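Local atomic coordinates of nitroalkane oxidase (PDB entry 3MKH), a protein that oxidises nitroalkanes to aldehydes or ketones with FAD and molecular oxygen, releasing nitrite and hydrogen peroxide, and prefers longer substrates such as 1-nitrohexane. Residues L132-P137 with K264-A269; G166-A171 with A185-R190. One frame throughout, in Å; residues are numbered along the deposited sequence.

Contact 1 and contact 2 lie side by side, their centres about 8 Å apart, and both reach the same FAD. In chain order, residues 132-137 come first, then 166-171 and 185-190, and finally 264-269, so contact 2 is nested inside the loop that contact 1 closes. Strands 130-133 and 184-191 are parallel neighbours in one mixed sheet, joined by the probable hydrogen bond from Val133 N to Cys186 O (2.8 Å). Contact 1 links this sheet to helix 262-298, whereas contact 2 joins two of its strands. Both contribute FAD-binding residues from strand ends and the loops after them: Leu132 to Ser135 in contact 1, Trp170 and Ala171 in contact 2.

Contact 1. Residues L132-P137 with K264-A269; sequences LVFSEP and KVAFGA. With FAD (flavin-adenine dinucleotide), chain E.
Phe134 and Ala266 mark the closest backbone approach, 8.2 Å between their CA atoms, where the chain leaving strand 130-133 passes the first turns of helix 262-298. The gap is bridged by apolar side chains. CD2 of Leu132 lies 4.0 Å from CB of Ala269, and one turn earlier on the helix the Phe134 ring brings CE2 to 4.1 Å from CB of Ala266. With its CG anti to the backbone N (chi1 -175°), Phe134 sends this ring to the helix while its N-H serves the flavin. Phe267 starts out directed away from the loop, yet its ring swings back until CE1 is 4.4 Å from CZ of Phe134. Phe270 and Phe151 add edge-to-face partners to the Phe134 ring, making the contact part of an aromatic cluster.

The strand end and the loop after it grip the flavin pyrimidine. Leu132 O accepts from FAD N3 (2.7 Å), and FAD O2 takes two bonds, from Phe134 N and, at 2.8 Å, from Ser135 N. The hydroxyl of Ser135 works in both directions: OG donates to FAD N1 and accepts from the ribityl O4' (2.6 Å). A strand-end loop that reads the pyrimidine edge largely through its main chain, with a serine hydroxyl at N1, backed by the first helix of the C-terminal bundle, is characteristic of the acyl-CoA dehydrogenase fold.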
loop_
_atom_site.group_PDB
_atom_site.type_symbol
_atom_site.label_atom_id
_atom_site.label_comp_id
_atom_site.label_asym_id
_atom_site.label_seq_id
_atom_site.Cartn_x
_atom_site.Cartn_y
_atom_site.Cartn_z
ATOM N N LEU A 132 34.839 2.228 1.164
ATOM C CA LEU A 132 34.502 1.847 2.535
ATOM C C LEU A 132 34.192 0.355 2.491
ATOM O O LEU A 132 33.177 -0.088 1.921
ATOM C CB LEU A 132 33.322 2.672 3.068
ATOM C CG LEU A 132 32.686 2.313 4.427
ATOM C CD1 LEU A 132 33.704 1.875 5.447
ATOM C CD2 LEU A 132 31.884 3.488 4.966
ATOM N N VAL A 133 35.114 -0.427 3.030
ATOM C CA VAL A 133 35.096 -1.864 2.830
ATOM C C VAL A 133 34.532 -2.514 4.082
ATOM O O VAL A 133 35.263 -2.874 5.005
ATOM C CB VAL A 133 36.484 -2.407 2.510
ATOM C CG1 VAL A 133 36.400 -3.888 2.119
ATOM C CG2 VAL A 133 37.120 -1.589 1.387
ATOM N N PHE A 134 33.208 -2.634 4.084
ATOM C CA PHE A 134 32.430 -3.059 5.233
ATOM C C PHE A 134 31.793 -4.419 4.958
ATOM O O PHE A 134 31.970 -5.370 5.727
ATOM C CB PHE A 134 31.331 -2.020 5.464
ATOM C CG PHE A 134 30.503 -2.252 6.701
ATOM C CD1 PHE A 134 29.360 -3.031 6.649
ATOM C CD2 PHE A 134 30.840 -1.656 7.906
ATOM C CE1 PHE A 134 28.586 -3.233 7.787
ATOM C CE2 PHE A 134 30.068 -1.852 9.040
ATOM C CZ PHE A 134 28.947 -2.640 8.981
ATOM N N SER A 135 31.046 -4.501 3.857
ATOM C CA SER A 135 30.210 -5.664 3.575
ATOM C C SER A 135 30.986 -6.941 3.257
ATOM O O SER A 135 32.122 -6.896 2.770
ATOM C CB SER A 135 29.227 -5.352 2.440
ATOM O OG SER A 135 28.363 -4.290 2.807
ATOM N N GLU A 136 30.333 -8.073 3.509
ATOM C CA GLU A 136 30.948 -9.395 3.427
ATOM C C GLU A 136 29.961 -10.387 2.798
ATOM O O GLU A 136 28.744 -10.226 2.919
ATOM C CB GLU A 136 31.362 -9.875 4.834
ATOM C CG GLU A 136 32.458 -9.032 5.456
ATOM C CD GLU A 136 32.958 -9.546 6.811
ATOM O OE1 GLU A 136 32.287 -10.382 7.461
ATOM O OE2 GLU A 136 34.031 -9.078 7.231
ATOM N N PRO A 137 30.483 -11.430 2.126
ATOM C CA PRO A 137 29.620 -12.378 1.408
ATOM C C PRO A 137 28.540 -13.013 2.293
ATOM O O PRO A 137 27.402 -13.230 1.837
ATOM C CB PRO A 137 30.584 -13.479 0.948
ATOM C CG PRO A 137 31.937 -13.004 1.240
ATOM C CD PRO A 137 31.898 -11.836 2.139
ATOM N N LYS A 264 31.240 2.824 15.650
ATOM C CA LYS A 264 30.624 4.149 15.751
ATOM C C LYS A 264 30.999 5.051 14.567
ATOM O O LYS A 264 30.181 5.819 14.075
ATOM C CB LYS A 264 31.007 4.824 17.073
ATOM C CG LYS A 264 30.761 6.331 17.109
ATOM C CD LYS A 264 31.589 7.024 18.211
ATOM C CE LYS A 264 31.093 8.449 18.485
ATOM N NZ LYS A 264 31.996 9.214 19.401
ATOM N N VAL A 265 32.237 4.952 14.103
ATOM C CA VAL A 265 32.656 5.739 12.953
ATOM C C VAL A 265 32.008 5.198 11.670
ATOM O O VAL A 265 31.538 5.975 10.832
ATOM C CB VAL A 265 34.198 5.815 12.828
ATOM C CG1 VAL A 265 34.613 6.367 11.465
ATOM C CG2 VAL A 265 34.787 6.666 13.954
ATOM N N ALA A 266 31.956 3.878 11.518
ATOM C CA ALA A 266 31.339 3.303 10.308
ATOM C C ALA A 266 29.867 3.710 10.202
ATOM O O ALA A 266 29.387 4.130 9.144
ATOM C CB ALA A 266 31.478 1.789 10.292
ATOM N N PHE A 267 29.151 3.591 11.310
ATOM C CA PHE A 267 27.743 3.938 11.329
ATOM C C PHE A 267 27.565 5.440 11.209
ATOM O O PHE A 267 26.546 5.900 10.727
ATOM C CB PHE A 267 27.056 3.378 12.580
ATOM C CG PHE A 267 26.870 1.884 12.534
ATOM C CD1 PHE A 267 26.382 1.278 11.396
ATOM C CD2 PHE A 267 27.181 1.092 13.622
ATOM C CE1 PHE A 267 26.206 -0.103 11.329
ATOM C CE2 PHE A 267 27.011 -0.281 13.564
ATOM C CZ PHE A 267 26.522 -0.879 12.411
ATOM N N GLY A 268 28.561 6.201 11.648
ATOM C CA GLY A 268 28.538 7.637 11.449
ATOM C C GLY A 268 28.604 7.936 9.964
ATOM O O GLY A 268 27.873 8.789 9.450
ATOM N N ALA A 269 29.497 7.240 9.270
ATOM C CA ALA A 269 29.600 7.387 7.827
ATOM C C ALA A 269 28.251 7.031 7.184
ATOM O O ALA A 269 27.772 7.745 6.299
ATOM C CB ALA A 269 30.714 6.501 7.283
HETATM P PA FAD E . 22.506 -8.576 5.116
HETATM O O1A FAD E . 23.317 -8.962 6.268
HETATM O O2A FAD E . 22.881 -9.059 3.786
HETATM O O5B FAD E . 20.984 -8.999 5.413
HETATM C C5B FAD E . 20.141 -9.489 4.372
HETATM C C4B FAD E . 18.657 -9.543 4.780
HETATM O O4B FAD E . 18.501 -10.474 5.859
HETATM C C3B FAD E . 18.172 -8.202 5.324
HETATM O O3B FAD E . 17.654 -7.404 4.258
HETATM C C2B FAD E . 17.042 -8.615 6.249
HETATM O O2B FAD E . 15.834 -8.764 5.511
HETATM C C1B FAD E . 17.499 -9.974 6.780
HETATM N N9A FAD E . 18.097 -9.777 8.130
HETATM C C8A FAD E . 19.354 -10.038 8.477
HETATM N N7A FAD E . 19.540 -9.735 9.756
HETATM C C5A FAD E . 18.388 -9.279 10.232
HETATM C C6A FAD E . 17.975 -8.824 11.477
HETATM N N6A FAD E . 18.823 -8.783 12.496
HETATM N N1A FAD E . 16.707 -8.429 11.633
HETATM C C2A FAD E . 15.857 -8.468 10.624
HETATM N N3A FAD E . 16.217 -8.897 9.426
HETATM C C4A FAD E . 17.470 -9.306 9.199
HETATM N N1 FAD E . 29.078 -2.214 0.969
HETATM C C2 FAD E . 30.213 -1.594 1.473
HETATM O O2 FAD E . 30.764 -2.056 2.462
HETATM N N3 FAD E . 30.716 -0.450 0.860
HETATM C C4 FAD E . 30.094 0.079 -0.268
HETATM O O4 FAD E . 30.550 1.086 -0.804
HETATM C C4X FAD E . 28.960 -0.543 -0.773
HETATM N N5 FAD E . 28.306 -0.037 -1.899
HETATM C C5X FAD E . 27.398 -0.851 -2.584
HETATM C C6 FAD E . 26.985 -0.534 -3.874
HETATM C C7 FAD E . 26.087 -1.358 -4.542
HETATM C C7M FAD E . 25.630 -1.024 -5.959
HETATM C C8 FAD E . 25.601 -2.498 -3.915
HETATM C C8M FAD E . 24.613 -3.412 -4.640
HETATM C C9 FAD E . 26.007 -2.806 -2.626
HETATM C C9A FAD E . 26.907 -1.988 -1.961
HETATM N N10 FAD E . 27.322 -2.301 -0.667
HETATM C C10 FAD E . 28.456 -1.684 -0.154
HETATM C "C1'" FAD E . 26.565 -3.265 0.167
HETATM C "C2'" FAD E . 25.428 -2.566 0.914
HETATM O "O2'" FAD E . 25.960 -1.603 1.818
HETATM C "C3'" FAD E . 24.516 -3.545 1.671
HETATM O "O3'" FAD E . 23.385 -2.826 2.142
HETATM C "C4'" FAD E . 25.191 -4.218 2.875
HETATM O "O4'" FAD E . 25.995 -5.308 2.444
HETATM C "C5'" FAD E . 24.135 -4.741 3.856
HETATM O "O5'" FAD E . 23.197 -5.597 3.202
HETATM P P FAD E . 21.849 -6.038 3.929
HETATM O O1P FAD E . 21.254 -4.849 4.550
HETATM O O2P FAD E . 21.042 -6.824 2.995
HETATM O O3P FAD E . 22.420 -6.970 5.116
#

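Contact 2. Residues G166-A171 with A185-R190; sequences GEKMWA and ACVVCR. With FAD (flavin-adenine dinucleotide), chain E; SO4 (sulfate ion), chain G.
Lys168 crosses to Val188 with a single hydrogen bond, NZ to O at 2.8 Å, within the beta region of the acyl-CoA dehydrogenase fold. The ammonium sits almost straight ahead of the carbonyl, with a C=O...N angle of 163°. Strands 161-168 and 184-191 are not direct neighbours in the sheet, and their nearest CA atoms, those of Lys168 and Val187, are 9.2 Å apart, so the lysine has to span the distance. Its chain bends at chi2 (-67°) and is extended beyond, passing Val187, whose CG1 lies 4.2 Å from Lys168 CE.

Two further groups hold the buried ammonium: a hydrogen bond to Phe134 O and a salt bridge to Glu136, both in the FAD-binding loop. The carboxylate of Glu136 probably favours the charged form of the lysine. One amine thus ties strand 184-191 to that loop, and probably helps position the main chain that binds the flavin. Val133, Val243 and Tyr245 touch the lysine side chain.

Beyond Lys168 the chain leaves the strand and reaches the cofactor itself. Trp170 places CB 3.5 Å from FAD N10 and CE3 3.5 Å from the methyl C8M, while CE of Met169 lies over one face of the indole, toward its rim. At the far end of strand 184-191, Arg190 NE bonds to Phe151 O, and NH1 donates to O3 of a sulfate, probably from the crystallisation liquor, at 3.0 Å in the guanidinium plane.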
loop_
_atom_site.group_PDB
_atom_site.type_symbol
_atom_site.label_atom_id
_atom_site.label_comp_id
_atom_site.label_asym_id
_atom_site.label_seq_id
_atom_site.Cartn_x
_atom_site.Cartn_y
_atom_site.Cartn_z
ATOM N N GLY A 166 40.585 -11.678 5.358
ATOM C CA GLY A 166 39.151 -11.822 5.227
ATOM C C GLY A 166 38.645 -11.582 3.824
ATOM O O GLY A 166 39.364 -11.062 2.968
ATOM N N GLU A 167 37.395 -11.969 3.603
ATOM C CA GLU A 167 36.719 -11.729 2.350
ATOM C C GLU A 167 35.682 -10.634 2.496
ATOM O O GLU A 167 34.975 -10.555 3.497
ATOM C CB GLU A 167 36.067 -13.017 1.843
ATOM C CG GLU A 167 37.088 -14.076 1.543
ATOM C CD GLU A 167 36.499 -15.361 0.993
ATOM O OE1 GLU A 167 35.258 -15.456 0.823
ATOM O OE2 GLU A 167 37.304 -16.278 0.733
ATOM N N LYS A 168 35.597 -9.786 1.480
ATOM C CA LYS A 168 34.644 -8.697 1.479
ATOM C C LYS A 168 33.869 -8.791 0.181
ATOM O O LYS A 168 34.345 -9.372 -0.783
ATOM C CB LYS A 168 35.394 -7.358 1.553
ATOM C CG LYS A 168 36.089 -7.118 2.904
ATOM C CD LYS A 168 35.060 -6.945 4.025
ATOM C CE LYS A 168 35.696 -6.404 5.339
ATOM N NZ LYS A 168 34.636 -6.362 6.413
ATOM N N MET A 169 32.670 -8.225 0.151
ATOM C CA MET A 169 31.878 -8.245 -1.071
ATOM C C MET A 169 31.010 -7.003 -1.073
ATOM O O MET A 169 30.656 -6.503 -0.001
ATOM C CB MET A 169 31.010 -9.510 -1.105
ATOM C CG MET A 169 30.214 -9.716 -2.404
ATOM S SD MET A 169 29.385 -11.334 -2.382
ATOM C CE MET A 169 28.374 -11.242 -3.865
ATOM N N TRP A 170 30.722 -6.494 -2.270
ATOM C CA TRP A 170 29.843 -5.347 -2.492
ATOM C C TRP A 170 30.504 -3.988 -2.232
ATOM O O TRP A 170 29.869 -2.954 -2.407
ATOM C CB TRP A 170 28.552 -5.441 -1.664
ATOM C CG TRP A 170 27.677 -6.657 -1.948
ATOM C CD1 TRP A 170 27.465 -7.720 -1.113
ATOM C CD2 TRP A 170 26.888 -6.902 -3.117
ATOM N NE1 TRP A 170 26.616 -8.625 -1.706
ATOM C CE2 TRP A 170 26.236 -8.141 -2.929
ATOM C CE3 TRP A 170 26.673 -6.202 -4.311
ATOM C CZ2 TRP A 170 25.389 -8.694 -3.887
ATOM C CZ3 TRP A 170 25.828 -6.756 -5.265
ATOM C CH2 TRP A 170 25.194 -7.988 -5.043
ATOM N N ALA A 171 31.760 -3.982 -1.803
ATOM C CA ALA A 171 32.387 -2.724 -1.409
ATOM C C ALA A 171 32.854 -1.950 -2.631
ATOM O O ALA A 171 33.902 -2.228 -3.230
ATOM C CB ALA A 171 33.518 -2.958 -0.431
ATOM N N ALA A 185 41.534 2.069 0.917
ATOM C CA ALA A 185 40.389 1.313 1.418
ATOM C C ALA A 185 40.292 1.492 2.930
ATOM O O ALA A 185 41.292 1.339 3.630
ATOM C CB ALA A 185 40.540 -0.178 1.069
ATOM N N CYS A 186 39.104 1.831 3.430
ATOM C CA CYS A 186 38.856 1.810 4.874
ATOM C C CYS A 186 38.247 0.456 5.232
ATOM O O CYS A 186 37.064 0.221 4.977
ATOM C CB CYS A 186 37.906 2.932 5.285
ATOM S SG CYS A 186 38.655 4.580 5.150
ATOM N N VAL A 187 39.054 -0.433 5.809
ATOM C CA VAL A 187 38.615 -1.809 6.020
ATOM C C VAL A 187 38.074 -1.964 7.423
ATOM O O VAL A 187 38.789 -1.770 8.421
ATOM C CB VAL A 187 39.730 -2.827 5.752
ATOM C CG1 VAL A 187 39.211 -4.274 5.947
ATOM C CG2 VAL A 187 40.258 -2.640 4.341
ATOM N N VAL A 188 36.791 -2.281 7.488
ATOM C CA VAL A 188 36.144 -2.517 8.753
ATOM C C VAL A 188 36.330 -3.978 9.107
ATOM O O VAL A 188 35.984 -4.883 8.332
ATOM C CB VAL A 188 34.658 -2.169 8.690
ATOM C CG1 VAL A 188 34.004 -2.319 10.080
ATOM C CG2 VAL A 188 34.498 -0.743 8.173
ATOM N N CYS A 189 36.898 -4.212 10.280
ATOM C CA CYS A 189 37.220 -5.569 10.671
ATOM C C CYS A 189 37.147 -5.739 12.182
ATOM O O CYS A 189 36.946 -4.765 12.926
ATOM C CB CYS A 189 38.613 -5.929 10.155
ATOM S SG CYS A 189 39.877 -4.711 10.588
ATOM N N ARG A 190 37.308 -6.977 12.645
ATOM C CA ARG A 190 37.373 -7.199 14.083
ATOM C C ARG A 190 38.764 -7.636 14.568
ATOM O O ARG A 190 39.434 -8.482 13.950
ATOM C CB ARG A 190 36.273 -8.151 14.554
ATOM C CG ARG A 190 36.509 -9.581 14.239
ATOM C CD ARG A 190 35.430 -10.464 14.826
ATOM N NE ARG A 190 35.417 -11.724 14.099
ATOM C CZ ARG A 190 36.210 -12.747 14.384
ATOM N NH1 ARG A 190 37.059 -12.654 15.398
ATOM N NH2 ARG A 190 36.155 -13.857 13.661
HETATM P PA FAD E . 22.506 -8.576 5.116
HETATM O O1A FAD E . 23.317 -8.962 6.268
HETATM O O2A FAD E . 22.881 -9.059 3.786
HETATM O O5B FAD E . 20.984 -8.999 5.413
HETATM C C5B FAD E . 20.141 -9.489 4.372
HETATM C C4B FAD E . 18.657 -9.543 4.780
HETATM O O4B FAD E . 18.501 -10.474 5.859
HETATM C C3B FAD E . 18.172 -8.202 5.324
HETATM O O3B FAD E . 17.654 -7.404 4.258
HETATM C C2B FAD E . 17.042 -8.615 6.249
HETATM O O2B FAD E . 15.834 -8.764 5.511
HETATM C C1B FAD E . 17.499 -9.974 6.780
HETATM N N9A FAD E . 18.097 -9.777 8.130
HETATM C C8A FAD E . 19.354 -10.038 8.477
HETATM N N7A FAD E . 19.540 -9.735 9.756
HETATM C C5A FAD E . 18.388 -9.279 10.232
HETATM C C6A FAD E . 17.975 -8.824 11.477
HETATM N N6A FAD E . 18.823 -8.783 12.496
HETATM N N1A FAD E . 16.707 -8.429 11.633
HETATM C C2A FAD E . 15.857 -8.468 10.624
HETATM N N3A FAD E . 16.217 -8.897 9.426
HETATM C C4A FAD E . 17.470 -9.306 9.199
HETATM N N1 FAD E . 29.078 -2.214 0.969
HETATM C C2 FAD E . 30.213 -1.594 1.473
HETATM O O2 FAD E . 30.764 -2.056 2.462
HETATM N N3 FAD E . 30.716 -0.450 0.860
HETATM C C4 FAD E . 30.094 0.079 -0.268
HETATM O O4 FAD E . 30.550 1.086 -0.804
HETATM C C4X FAD E . 28.960 -0.543 -0.773
HETATM N N5 FAD E . 28.306 -0.037 -1.899
HETATM C C5X FAD E . 27.398 -0.851 -2.584
HETATM C C6 FAD E . 26.985 -0.534 -3.874
HETATM C C7 FAD E . 26.087 -1.358 -4.542
HETATM C C7M FAD E . 25.630 -1.024 -5.959
HETATM C C8 FAD E . 25.601 -2.498 -3.915
HETATM C C8M FAD E . 24.613 -3.412 -4.640
HETATM C C9 FAD E . 26.007 -2.806 -2.626
HETATM C C9A FAD E . 26.907 -1.988 -1.961
HETATM N N10 FAD E . 27.322 -2.301 -0.667
HETATM C C10 FAD E . 28.456 -1.684 -0.154
HETATM C "C1'" FAD E . 26.565 -3.265 0.167
HETATM C "C2'" FAD E . 25.428 -2.566 0.914
HETATM O "O2'" FAD E . 25.960 -1.603 1.818
HETATM C "C3'" FAD E . 24.516 -3.545 1.671
HETATM O "O3'" FAD E . 23.385 -2.826 2.142
HETATM C "C4'" FAD E . 25.191 -4.218 2.875
HETATM O "O4'" FAD E . 25.995 -5.308 2.444
HETATM C "C5'" FAD E . 24.135 -4.741 3.856
HETATM O "O5'" FAD E . 23.197 -5.597 3.202
HETATM P P FAD E . 21.849 -6.038 3.929
HETATM O O1P FAD E . 21.254 -4.849 4.550
HETATM O O2P FAD E . 21.042 -6.824 2.995
HETATM O O3P FAD E . 22.420 -6.970 5.116
HETATM S S SO4 G . 39.202 -16.055 15.090
HETATM O O1 SO4 G . 38.824 -17.408 14.683
HETATM O O2 SO4 G . 39.442 -15.252 13.892
HETATM O O3 SO4 G . 38.106 -15.473 15.860
HETATM O O4 SO4 G . 40.431 -16.111 15.887
#